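Long-range contacts in hydrazine synthase subunit alpha (Candidatus Kuenenia stuttgartiensis, PDB 5C2V), which condenses hydroxylamine, made in the gamma subunit from nitric oxide, with ammonia to form hydrazine, as the alpha subunit of the hydrazine synthase complex: residues P667-G671 / R687-L692; I714-W720 / L727-R733; W720-A725 / K735-I739. All coordinates share one frame; numbering follows the deposited sequence.

Contact 1: P667-G671 / R687-L692; sequences PPNLG and RAYNSL
The side-chain amide of N669 crosses R687 at a slant, its ND2 equally near R687 CG and CD at 3.4 Å. CG of N669 stands anti to the backbone N (chi1 -178°), which carries the amide to the R687 methylenes; the amide and guanidinium planes end up nearly parallel, 8° apart. The carbonyl of the same residue faces the hydroxyl of S691, N669 O and S691 OG being 2.8 Å apart. R687 O, one helical turn back, is also close to this hydroxyl. Here the loop following the CXXCH heme-binding sequence runs beside helix 687-692 of the C-terminal cytochrome c domain, and P668 O accepts a hydrogen bond from ND1 of H662, an axial ligand of the heme iron. On the buried side L670 CD2 rests against both A688 CB (4.1 Å) and L692 CG (4.2 Å), the two leucine side chains crossing nearly at right angles. At the first turn of the helix a water accepts from A688 N at 2.8 Å and lies 2.9 Å from G671 O.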
loop_
_atom_site.group_PDB
_atom_site.type_symbol
_atom_site.label_atom_id
_atom_site.label_comp_id
_atom_site.label_asym_id
_atom_site.label_seq_id
_atom_site.Cartn_x
_atom_site.Cartn_y
_atom_site.Cartn_z
ATOM N N PRO D 667 11.382 19.395 -25.719
ATOM C CA PRO D 667 11.298 18.128 -24.982
ATOM C C PRO D 667 10.336 17.129 -25.625
ATOM O O PRO D 667 9.335 17.543 -26.210
ATOM C CB PRO D 667 10.792 18.558 -23.601
ATOM C CG PRO D 667 10.094 19.850 -23.840
ATOM C CD PRO D 667 10.886 20.527 -24.917
ATOM N N PRO D 668 10.643 15.823 -25.526
ATOM C CA PRO D 668 11.848 15.285 -24.886
ATOM C C PRO D 668 13.080 15.462 -25.768
ATOM O O PRO D 668 12.934 15.602 -26.981
ATOM C CB PRO D 668 11.512 13.805 -24.704
ATOM C CG PRO D 668 10.602 13.504 -25.843
ATOM C CD PRO D 668 9.782 14.752 -26.060
ATOM N N ASN D 669 14.272 15.452 -25.178
ATOM C CA ASN D 669 15.474 15.695 -25.960
ATOM C C ASN D 669 16.041 14.376 -26.462
ATOM O O ASN D 669 16.602 13.589 -25.699
ATOM C CB ASN D 669 16.510 16.450 -25.120
ATOM C CG ASN D 669 17.770 16.780 -25.896
ATOM O OD1 ASN D 669 17.789 16.733 -27.126
ATOM N ND2 ASN D 669 18.831 17.124 -25.176
ATOM N N LEU D 670 15.882 14.147 -27.761
ATOM C CA LEU D 670 16.256 12.884 -28.386
ATOM C C LEU D 670 17.596 12.943 -29.119
ATOM O O LEU D 670 18.036 11.949 -29.695
ATOM C CB LEU D 670 15.146 12.434 -29.334
ATOM C CG LEU D 670 13.778 12.337 -28.651
ATOM C CD1 LEU D 670 12.702 11.867 -29.615
ATOM C CD2 LEU D 670 13.849 11.425 -27.433
ATOM N N GLY D 671 18.233 14.108 -29.108
ATOM C CA GLY D 671 19.484 14.292 -29.821
ATOM C C GLY D 671 20.691 13.809 -29.040
ATOM O O GLY D 671 20.558 13.309 -27.924
ATOM N N ARG D 687 21.303 10.487 -24.141
ATOM C CA ARG D 687 20.369 11.572 -23.865
ATOM C C ARG D 687 18.921 11.138 -24.069
ATOM O O ARG D 687 18.049 11.446 -23.254
ATOM C CB ARG D 687 20.685 12.782 -24.749
ATOM C CG ARG D 687 19.680 13.916 -24.634
ATOM C CD ARG D 687 19.578 14.416 -23.203
ATOM N NE ARG D 687 20.835 14.987 -22.733
ATOM C CZ ARG D 687 21.086 15.292 -21.464
ATOM N NH1 ARG D 687 20.166 15.074 -20.535
ATOM N NH2 ARG D 687 22.258 15.811 -21.124
ATOM N N ALA D 688 18.671 10.423 -25.163
ATOM C CA ALA D 688 17.322 9.985 -25.504
ATOM C C ALA D 688 16.754 9.036 -24.454
ATOM O O ALA D 688 15.584 9.140 -24.079
ATOM C CB ALA D 688 17.314 9.325 -26.874
ATOM N N TYR D 689 17.586 8.115 -23.976
ATOM C CA TYR D 689 17.156 7.154 -22.967
ATOM C C TYR D 689 16.845 7.853 -21.649
ATOM O O TYR D 689 15.833 7.567 -21.010
ATOM C CB TYR D 689 18.221 6.076 -22.751
ATOM C CG TYR D 689 17.761 4.942 -21.861
ATOM C CD1 TYR D 689 17.988 4.969 -20.490
ATOM C CD2 TYR D 689 17.094 3.846 -22.391
ATOM C CE1 TYR D 689 17.567 3.935 -19.674
ATOM C CE2 TYR D 689 16.670 2.807 -21.584
ATOM C CZ TYR D 689 16.908 2.857 -20.227
ATOM O OH TYR D 689 16.486 1.824 -19.421
ATOM N N ASN D 690 17.724 8.766 -21.246
ATOM C CA ASN D 690 17.514 9.543 -20.029
ATOM C C ASN D 690 16.243 10.378 -20.109
ATOM O O ASN D 690 15.518 10.521 -19.124
ATOM C CB ASN D 690 18.715 10.450 -19.754
ATOM C CG ASN D 690 19.888 9.699 -19.156
ATOM O OD1 ASN D 690 19.909 9.409 -17.959
ATOM N ND2 ASN D 690 20.878 9.387 -19.985
ATOM N N SER D 691 15.976 10.923 -21.291
ATOM C CA SER D 691 14.778 11.723 -21.511
ATOM C C SER D 691 13.514 10.874 -21.411
ATOM O O SER D 691 12.589 11.207 -20.671
ATOM C CB SER D 691 14.835 12.411 -22.877
ATOM O OG SER D 691 15.927 13.312 -22.953
ATOM N N LEU D 692 13.487 9.770 -22.152
ATOM C CA LEU D 692 12.291 8.939 -22.250
ATOM C C LEU D 692 11.944 8.218 -20.947
ATOM O O LEU D 692 10.781 7.901 -20.700
ATOM C CB LEU D 692 12.457 7.920 -23.379
ATOM C CG LEU D 692 12.474 8.514 -24.790
ATOM C CD1 LEU D 692 12.899 7.476 -25.816
ATOM C CD2 LEU D 692 11.109 9.091 -25.137
HETATM O O HOH W 1 20.382 10.472 -27.335
#

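Contact 2: I714-W720 / L727-R733; sequences INSLLVW and LSANAPR. With HEC (heme c), chain B.
The propionate side of the bis-histidine heme pocket is where this contact reaches the cofactor: R733 meets one propionate through both terminal nitrogens. NH2 of R733 is 2.6 Å from HEC O2A, and NH1 of R733 is 3.2 Å from HEC O1A, so the two oxygens of one carboxylate are each held by a separate nitrogen. The arginine chain runs extended from CG to NE, and L717 CD1 sits over one face of its guanidinium, toward the rim. On the helix side of the pocket, L718 CD1 touches the heme methyl CMB.

Away from the heme, the indole of W720 lies between two parts of the returning chain. Over one face sits P732, whose CD is 3.8 Å from the centroid of the six-membered ring and only 7° off its normal, a CH-pi contact; the backbone N of L727 lies over the opposite face. In this cytochrome c domain 714-720 leads into helix 717-722, and the loop 727-733 folds back over the tryptophan on that helix. NE1 of W720 donates to I714 O at 2.7 Å, with I714 O close to the ring plane, a bond that together with the packing on both faces limits rotation of the indole. Beside that carbonyl the hydroxyl of S728, set between its own backbone N and carbonyl carbon (chi1 68°), donates to N715 OD1 at 2.7 Å, in the carbonyl plane of the amide. Apolar contacts complete the join: I714 CG1 lies 3.5 Å from L727 CB, V719 CG1 meets L727 CD1, the two side chains crossing at about a right angle, and L717 CB packs against P732 CG at 3.9 Å.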
loop_
_atom_site.group_PDB
_atom_site.type_symbol
_atom_site.label_atom_id
_atom_site.label_comp_id
_atom_site.label_asym_id
_atom_site.label_seq_id
_atom_site.Cartn_x
_atom_site.Cartn_y
_atom_site.Cartn_z
ATOM N N ILE D 714 0.799 0.311 -23.889
ATOM C CA ILE D 714 -0.527 0.864 -24.098
ATOM C C ILE D 714 -0.820 2.007 -23.121
ATOM O O ILE D 714 -1.676 2.853 -23.381
ATOM C CB ILE D 714 -1.590 -0.250 -23.964
ATOM C CG1 ILE D 714 -2.948 0.205 -24.502
ATOM C CG2 ILE D 714 -1.681 -0.734 -22.527
ATOM C CD1 ILE D 714 -4.017 -0.863 -24.422
ATOM N N ASN D 715 -0.096 2.037 -22.005
ATOM C CA ASN D 715 -0.254 3.097 -21.013
ATOM C C ASN D 715 0.758 4.228 -21.182
ATOM O O ASN D 715 0.731 5.209 -20.439
ATOM C CB ASN D 715 -0.140 2.524 -19.598
ATOM C CG ASN D 715 -1.347 1.701 -19.201
ATOM O OD1 ASN D 715 -2.439 1.878 -19.738
ATOM N ND2 ASN D 715 -1.156 0.798 -18.246
ATOM N N SER D 716 1.647 4.089 -22.159
ATOM C CA SER D 716 2.744 5.035 -22.336
ATOM C C SER D 716 2.359 6.214 -23.227
ATOM O O SER D 716 1.845 6.028 -24.330
ATOM C CB SER D 716 3.968 4.320 -22.913
ATOM O OG SER D 716 4.428 3.313 -22.027
ATOM N N LEU D 717 2.623 7.422 -22.738
ATOM C CA LEU D 717 2.307 8.650 -23.463
ATOM C C LEU D 717 2.994 8.682 -24.826
ATOM O O LEU D 717 2.424 9.164 -25.806
ATOM C CB LEU D 717 2.708 9.876 -22.634
ATOM C CG LEU D 717 2.204 11.260 -23.060
ATOM C CD1 LEU D 717 2.043 12.152 -21.841
ATOM C CD2 LEU D 717 3.140 11.917 -24.066
ATOM N N LEU D 718 4.220 8.170 -24.875
ATOM C CA LEU D 718 4.976 8.095 -26.119
ATOM C C LEU D 718 4.213 7.302 -27.172
ATOM O O LEU D 718 4.097 7.724 -28.322
ATOM C CB LEU D 718 6.346 7.461 -25.877
ATOM C CG LEU D 718 7.204 7.201 -27.114
ATOM C CD1 LEU D 718 7.495 8.506 -27.829
ATOM C CD2 LEU D 718 8.496 6.490 -26.737
ATOM N N VAL D 719 3.688 6.152 -26.764
ATOM C CA VAL D 719 2.929 5.292 -27.662
ATOM C C VAL D 719 1.582 5.926 -28.001
ATOM O O VAL D 719 1.100 5.817 -29.130
ATOM C CB VAL D 719 2.712 3.898 -27.047
ATOM C CG1 VAL D 719 1.976 2.992 -28.015
ATOM C CG2 VAL D 719 4.047 3.283 -26.663
ATOM N N TRP D 720 0.985 6.593 -27.016
ATOM C CA TRP D 720 -0.249 7.347 -27.226
ATOM C C TRP D 720 -0.081 8.361 -28.351
ATOM O O TRP D 720 -0.977 8.543 -29.175
ATOM C CB TRP D 720 -0.673 8.063 -25.940
ATOM C CG TRP D 720 -1.461 7.213 -24.987
ATOM C CD1 TRP D 720 -1.148 5.960 -24.551
ATOM C CD2 TRP D 720 -2.687 7.569 -24.337
ATOM N NE1 TRP D 720 -2.108 5.508 -23.677
ATOM C CE2 TRP D 720 -3.063 6.478 -23.528
ATOM C CE3 TRP D 720 -3.506 8.702 -24.362
ATOM C CZ2 TRP D 720 -4.222 6.487 -22.753
ATOM C CZ3 TRP D 720 -4.654 8.709 -23.592
ATOM C CH2 TRP D 720 -5.002 7.609 -22.799
ATOM N N LEU D 727 -5.273 4.955 -26.078
ATOM C CA LEU D 727 -5.181 3.507 -26.199
ATOM C C LEU D 727 -5.796 2.746 -25.026
ATOM O O LEU D 727 -6.426 1.707 -25.217
ATOM C CB LEU D 727 -3.717 3.108 -26.382
ATOM C CG LEU D 727 -3.098 3.691 -27.654
ATOM C CD1 LEU D 727 -1.615 3.387 -27.732
ATOM C CD2 LEU D 727 -3.820 3.169 -28.888
ATOM N N SER D 728 -5.608 3.259 -23.814
ATOM C CA SER D 728 -6.073 2.556 -22.624
ATOM C C SER D 728 -7.003 3.407 -21.767
ATOM O O SER D 728 -7.296 4.556 -22.097
ATOM C CB SER D 728 -4.882 2.093 -21.784
ATOM O OG SER D 728 -4.193 3.197 -21.226
ATOM N N ALA D 729 -7.462 2.829 -20.661
ATOM C CA ALA D 729 -8.352 3.523 -19.740
ATOM C C ALA D 729 -7.559 4.223 -18.643
ATOM O O ALA D 729 -8.134 4.818 -17.733
ATOM C CB ALA D 729 -9.354 2.552 -19.135
ATOM N N ASN D 730 -6.236 4.143 -18.730
ATOM C CA ASN D 730 -5.378 4.861 -17.798
ATOM C C ASN D 730 -4.622 5.969 -18.517
ATOM O O ASN D 730 -3.707 5.705 -19.298
ATOM C CB ASN D 730 -4.394 3.907 -17.121
ATOM C CG ASN D 730 -5.074 2.683 -16.541
ATOM O OD1 ASN D 730 -5.687 2.743 -15.476
ATOM N ND2 ASN D 730 -4.963 1.560 -17.241
ATOM N N ALA D 731 -5.004 7.210 -18.242
ATOM C CA ALA D 731 -4.370 8.357 -18.877
ATOM C C ALA D 731 -3.060 8.689 -18.176
ATOM O O ALA D 731 -3.022 8.804 -16.951
ATOM C CB ALA D 731 -5.304 9.556 -18.865
ATOM N N PRO D 732 -1.978 8.834 -18.953
ATOM C CA PRO D 732 -0.663 9.155 -18.386
ATOM C C PRO D 732 -0.649 10.501 -17.662
ATOM O O PRO D 732 0.041 10.637 -16.654
ATOM C CB PRO D 732 0.259 9.174 -19.612
ATOM C CG PRO D 732 -0.649 9.347 -20.785
ATOM C CD PRO D 732 -1.923 8.659 -20.414
ATOM N N ARG D 733 -1.400 11.476 -18.167
ATOM C CA ARG D 733 -1.509 12.768 -17.497
ATOM C C ARG D 733 -2.778 13.512 -17.909
ATOM O O ARG D 733 -3.548 13.032 -18.742
ATOM C CB ARG D 733 -0.275 13.626 -17.784
ATOM C CG ARG D 733 -0.190 14.138 -19.206
ATOM C CD ARG D 733 1.132 14.844 -19.464
ATOM N NE ARG D 733 1.118 15.546 -20.746
ATOM C CZ ARG D 733 2.205 15.876 -21.435
ATOM N NH1 ARG D 733 3.407 15.565 -20.972
ATOM N NH2 ARG D 733 2.088 16.515 -22.591
HETATM FE FE HEC B . 7.827 15.112 -31.659
HETATM C CHA HEC B . 5.943 16.719 -29.283
HETATM C CHB HEC B . 7.986 12.324 -29.664
HETATM C CHC HEC B . 9.628 13.440 -34.094
HETATM C CHD HEC B . 7.920 17.950 -33.599
HETATM N NA HEC B . 7.136 14.627 -29.803
HETATM C C1A HEC B . 6.309 15.416 -29.024
HETATM C C2A HEC B . 5.893 14.628 -27.881
HETATM C C3A HEC B . 6.453 13.419 -27.982
HETATM C C4A HEC B . 7.249 13.390 -29.194
HETATM C CMA HEC B . 6.282 12.254 -26.984
HETATM C CAA HEC B . 4.962 15.104 -26.744
HETATM C CBA HEC B . 5.789 15.766 -25.646
HETATM C CGA HEC B . 4.899 16.097 -24.476
HETATM O O1A HEC B . 5.416 16.192 -23.332
HETATM O O2A HEC B . 3.669 16.254 -24.683
HETATM N NB HEC B . 8.703 13.251 -31.822
HETATM C C1B HEC B . 8.541 12.216 -30.922
HETATM C C2B HEC B . 9.053 11.006 -31.536
HETATM C C3B HEC B . 9.513 11.319 -32.753
HETATM C C4B HEC B . 9.295 12.734 -32.960
HETATM C CMB HEC B . 9.079 9.610 -30.875
HETATM C CAB HEC B . 10.150 10.363 -33.789
HETATM C CBB HEC B . 9.069 9.435 -34.386
HETATM N NC HEC B . 8.621 15.598 -33.500
HETATM C C1C HEC B . 9.333 14.761 -34.337
HETATM C C2C HEC B . 9.610 15.474 -35.566
HETATM C C3C HEC B . 9.249 16.751 -35.381
HETATM C C4C HEC B . 8.546 16.835 -34.111
HETATM C CMC HEC B . 10.528 14.935 -36.686
HETATM C CAC HEC B . 9.416 17.915 -36.389
HETATM C CBC HEC B . 8.576 17.672 -37.663
HETATM N ND HEC B . 7.053 17.053 -31.454
HETATM C C1D HEC B . 7.202 18.044 -32.424
HETATM C C2D HEC B . 6.472 19.215 -31.998
HETATM C C3D HEC B . 5.834 18.851 -30.650
HETATM C C4D HEC B . 6.260 17.483 -30.389
HETATM C CMD HEC B . 6.348 20.557 -32.754
HETATM C CAD HEC B . 4.958 19.810 -29.800
HETATM C CBD HEC B . 3.773 19.149 -29.096
HETATM C CGD HEC B . 2.887 18.401 -30.059
HETATM O O1D HEC B . 2.144 17.497 -29.597
HETATM O O2D HEC B . 2.917 18.700 -31.280
#

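Contact 3: W720-A725 / K735-I739; sequences WRLYEA and KIFPI. With HEC (heme c), chain B.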
loop_
_atom_site.group_PDB
_atom_site.type_symbol
_atom_site.label_atom_id
_atom_site.label_comp_id
_atom_site.label_asym_id
_atom_site.label_seq_id
_atom_site.Cartn_x
_atom_site.Cartn_y
_atom_site.Cartn_z
ATOM N N TRP D 720 0.985 6.593 -27.016
ATOM C CA TRP D 720 -0.249 7.347 -27.226
ATOM C C TRP D 720 -0.081 8.361 -28.351
ATOM O O TRP D 720 -0.977 8.543 -29.175
ATOM C CB TRP D 720 -0.673 8.063 -25.940
ATOM C CG TRP D 720 -1.461 7.213 -24.987
ATOM C CD1 TRP D 720 -1.148 5.960 -24.551
ATOM C CD2 TRP D 720 -2.687 7.569 -24.337
ATOM N NE1 TRP D 720 -2.108 5.508 -23.677
ATOM C CE2 TRP D 720 -3.063 6.478 -23.528
ATOM C CE3 TRP D 720 -3.506 8.702 -24.362
ATOM C CZ2 TRP D 720 -4.222 6.487 -22.753
ATOM C CZ3 TRP D 720 -4.654 8.709 -23.592
ATOM C CH2 TRP D 720 -5.002 7.609 -22.799
ATOM N N ARG D 721 1.076 9.015 -28.380
ATOM C CA ARG D 721 1.358 10.022 -29.396
ATOM C C ARG D 721 1.749 9.399 -30.731
ATOM O O ARG D 721 1.369 9.899 -31.789
ATOM C CB ARG D 721 2.462 10.968 -28.919
ATOM C CG ARG D 721 2.047 11.869 -27.769
ATOM C CD ARG D 721 0.722 12.554 -28.066
ATOM N NE ARG D 721 0.745 13.269 -29.338
ATOM C CZ ARG D 721 1.149 14.526 -29.482
ATOM N NH1 ARG D 721 1.569 15.212 -28.428
ATOM N NH2 ARG D 721 1.137 15.097 -30.679
ATOM N N LEU D 722 2.510 8.311 -30.680
ATOM C CA LEU D 722 2.939 7.634 -31.897
ATOM C C LEU D 722 1.753 7.025 -32.644
ATOM O O LEU D 722 1.794 6.879 -33.863
ATOM C CB LEU D 722 3.977 6.556 -31.580
ATOM C CG LEU D 722 5.380 7.075 -31.252
ATOM C CD1 LEU D 722 6.282 5.948 -30.777
ATOM C CD2 LEU D 722 5.986 7.778 -32.458
ATOM N N TYR D 723 0.710 6.647 -31.910
ATOM C CA TYR D 723 -0.525 6.185 -32.540
ATOM C C TYR D 723 -1.593 7.279 -32.626
ATOM O O TYR D 723 -2.639 7.080 -33.245
ATOM C CB TYR D 723 -1.084 4.977 -31.786
ATOM C CG TYR D 723 -0.303 3.700 -32.004
ATOM C CD1 TYR D 723 0.891 3.470 -31.335
ATOM C CD2 TYR D 723 -0.763 2.722 -32.876
ATOM C CE1 TYR D 723 1.607 2.303 -31.528
ATOM C CE2 TYR D 723 -0.055 1.551 -33.077
ATOM C CZ TYR D 723 1.129 1.348 -32.401
ATOM O OH TYR D 723 1.839 0.186 -32.597
ATOM N N GLU D 724 -1.309 8.434 -32.024
ATOM C CA GLU D 724 -2.239 9.569 -31.984
ATOM C C GLU D 724 -3.669 9.186 -31.593
ATOM O O GLU D 724 -4.626 9.565 -32.270
ATOM C CB GLU D 724 -2.257 10.289 -33.335
ATOM C CG GLU D 724 -0.963 11.016 -33.682
ATOM C CD GLU D 724 -0.703 12.230 -32.802
ATOM O OE1 GLU D 724 0.415 12.782 -32.868
ATOM O OE2 GLU D 724 -1.614 12.640 -32.049
ATOM N N ALA D 725 -3.807 8.435 -30.504
ATOM C CA ALA D 725 -5.118 8.014 -30.014
ATOM C C ALA D 725 -5.044 7.682 -28.527
ATOM O O ALA D 725 -3.953 7.516 -27.984
ATOM C CB ALA D 725 -5.623 6.816 -30.803
ATOM N N LYS D 735 -3.068 16.798 -19.264
ATOM C CA LYS D 735 -2.922 17.421 -20.572
ATOM C C LYS D 735 -2.068 16.536 -21.466
ATOM O O LYS D 735 -0.855 16.460 -21.294
ATOM C CB LYS D 735 -2.288 18.809 -20.448
ATOM C CG LYS D 735 -3.040 19.779 -19.550
ATOM C CD LYS D 735 -4.312 20.282 -20.210
ATOM C CE LYS D 735 -4.939 21.409 -19.406
ATOM N NZ LYS D 735 -5.300 20.971 -18.030
ATOM N N ILE D 736 -2.700 15.891 -22.439
ATOM C CA ILE D 736 -1.999 14.952 -23.306
ATOM C C ILE D 736 -1.814 15.532 -24.701
ATOM O O ILE D 736 -0.688 15.749 -25.150
ATOM C CB ILE D 736 -2.744 13.608 -23.400
ATOM C CG1 ILE D 736 -2.925 13.005 -22.006
ATOM C CG2 ILE D 736 -1.991 12.643 -24.304
ATOM C CD1 ILE D 736 -3.636 11.674 -22.000
ATOM N N PHE D 737 -2.926 15.776 -25.386
ATOM C CA PHE D 737 -2.885 16.324 -26.734
ATOM C C PHE D 737 -3.095 17.835 -26.724
ATOM O O PHE D 737 -4.170 18.314 -26.361
ATOM C CB PHE D 737 -3.937 15.649 -27.613
ATOM C CG PHE D 737 -3.884 14.150 -27.569
ATOM C CD1 PHE D 737 -2.879 13.460 -28.226
ATOM C CD2 PHE D 737 -4.837 13.429 -26.867
ATOM C CE1 PHE D 737 -2.826 12.080 -28.187
ATOM C CE2 PHE D 737 -4.788 12.048 -26.823
ATOM C CZ PHE D 737 -3.781 11.374 -27.485
ATOM N N PRO D 738 -2.060 18.590 -27.123
ATOM C CA PRO D 738 -2.114 20.053 -27.195
ATOM C C PRO D 738 -3.190 20.542 -28.157
ATOM O O PRO D 738 -3.341 19.984 -29.243
ATOM C CB PRO D 738 -0.720 20.435 -27.706
ATOM C CG PRO D 738 0.145 19.274 -27.360
ATOM C CD PRO D 738 -0.732 18.071 -27.493
ATOM N N ILE D 739 -3.935 21.568 -27.757
ATOM C CA ILE D 739 -4.949 22.145 -28.628
ATOM C C ILE D 739 -4.332 23.181 -29.561
ATOM O O ILE D 739 -4.943 23.578 -30.549
ATOM C CB ILE D 739 -6.089 22.801 -27.823
ATOM C CG1 ILE D 739 -5.583 24.039 -27.080
ATOM C CG2 ILE D 739 -6.705 21.799 -26.856
ATOM C CD1 ILE D 739 -6.647 24.736 -26.259
HETATM FE FE HEC B . 7.827 15.112 -31.659
HETATM C CHA HEC B . 5.943 16.719 -29.283
HETATM C CHB HEC B . 7.986 12.324 -29.664
HETATM C CHC HEC B . 9.628 13.440 -34.094
HETATM C CHD HEC B . 7.920 17.950 -33.599
HETATM N NA HEC B . 7.136 14.627 -29.803
HETATM C C1A HEC B . 6.309 15.416 -29.024
HETATM C C2A HEC B . 5.893 14.628 -27.881
HETATM C C3A HEC B . 6.453 13.419 -27.982
HETATM C C4A HEC B . 7.249 13.390 -29.194
HETATM C CMA HEC B . 6.282 12.254 -26.984
HETATM C CAA HEC B . 4.962 15.104 -26.744
HETATM C CBA HEC B . 5.789 15.766 -25.646
HETATM C CGA HEC B . 4.899 16.097 -24.476
HETATM O O1A HEC B . 5.416 16.192 -23.332
HETATM O O2A HEC B . 3.669 16.254 -24.683
HETATM N NB HEC B . 8.703 13.251 -31.822
HETATM C C1B HEC B . 8.541 12.216 -30.922
HETATM C C2B HEC B . 9.053 11.006 -31.536
HETATM C C3B HEC B . 9.513 11.319 -32.753
HETATM C C4B HEC B . 9.295 12.734 -32.960
HETATM C CMB HEC B . 9.079 9.610 -30.875
HETATM C CAB HEC B . 10.150 10.363 -33.789
HETATM C CBB HEC B . 9.069 9.435 -34.386
HETATM N NC HEC B . 8.621 15.598 -33.500
HETATM C C1C HEC B . 9.333 14.761 -34.337
HETATM C C2C HEC B . 9.610 15.474 -35.566
HETATM C C3C HEC B . 9.249 16.751 -35.381
HETATM C C4C HEC B . 8.546 16.835 -34.111
HETATM C CMC HEC B . 10.528 14.935 -36.686
HETATM C CAC HEC B . 9.416 17.915 -36.389
HETATM C CBC HEC B . 8.576 17.672 -37.663
HETATM N ND HEC B . 7.053 17.053 -31.454
HETATM C C1D HEC B . 7.202 18.044 -32.424
HETATM C C2D HEC B . 6.472 19.215 -31.998
HETATM C C3D HEC B . 5.834 18.851 -30.650
HETATM C C4D HEC B . 6.260 17.483 -30.389
HETATM C CMD HEC B . 6.348 20.557 -32.754
HETATM C CAD HEC B . 4.958 19.810 -29.800
HETATM C CBD HEC B . 3.773 19.149 -29.096
HETATM C CGD HEC B . 2.887 18.401 -30.059
HETATM O O1D HEC B . 2.144 17.497 -29.597
HETATM O O2D HEC B . 2.917 18.700 -31.280
HETATM O O HOH W 2 1.752 14.849 -25.969
#
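From its CB, R721 sends CG anti to its carbonyl carbon (chi1 -69°), and the chain bends at chi2 and chi3 to pass the ring of F737. CD of R721 comes to 3.6 Å from F737 CE1, and NE runs on beside the same ring, the guanidinium plane turned 67° from it. At the tip, NH1 and NH2 of R721 converge on one propionate oxygen of the heme, HEC O1D, at 2.6 and 2.8 Å. NH2 also forms a salt bridge with E724, whose OE1 lies 3.3 Å away, nearly in the guanidinium plane, and uses its syn lone pair. A water accepts from NH1 and donates to I736 O and to O2A of the other propionate. E724 has further partners in R742 and in the backbone N of H745, an axial ligand of the heme iron. Farther from the heme, I736 CD1 reaches W720 CZ3 at 3.5 Å, while F737 points the edge of its ring at A725 O. Helix 717-722 ends in a Schellman motif, with E724 at C-prime, A725 N bonded to W720 O and E724 N weakly to R721 O; E724 stands beside the arginine at the propionate edge of the bis-histidine heme c site.

All three contacts belong to the C-terminal cytochrome c domain and lie around its heme. Contact 2 is the most buried and the largest, mainly apolar around an indole, whereas contacts 1 and 3 are only partly buried. Contacts 2 and 3 share W720 and helix 717-722, their segments alternate along the chain, and each brings an arginine to a different heme propionate. Contact 1, on helix 687-692, makes no propionate bond: it combines a water bridge and backbone-carbonyl contacts with a small leucine-alanine patch. It lies against the H662 and C658 side of the heme site, while contact 3 reaches the other axial ligand, H745, through E724. L692 and L718 join contacts 1 and 2.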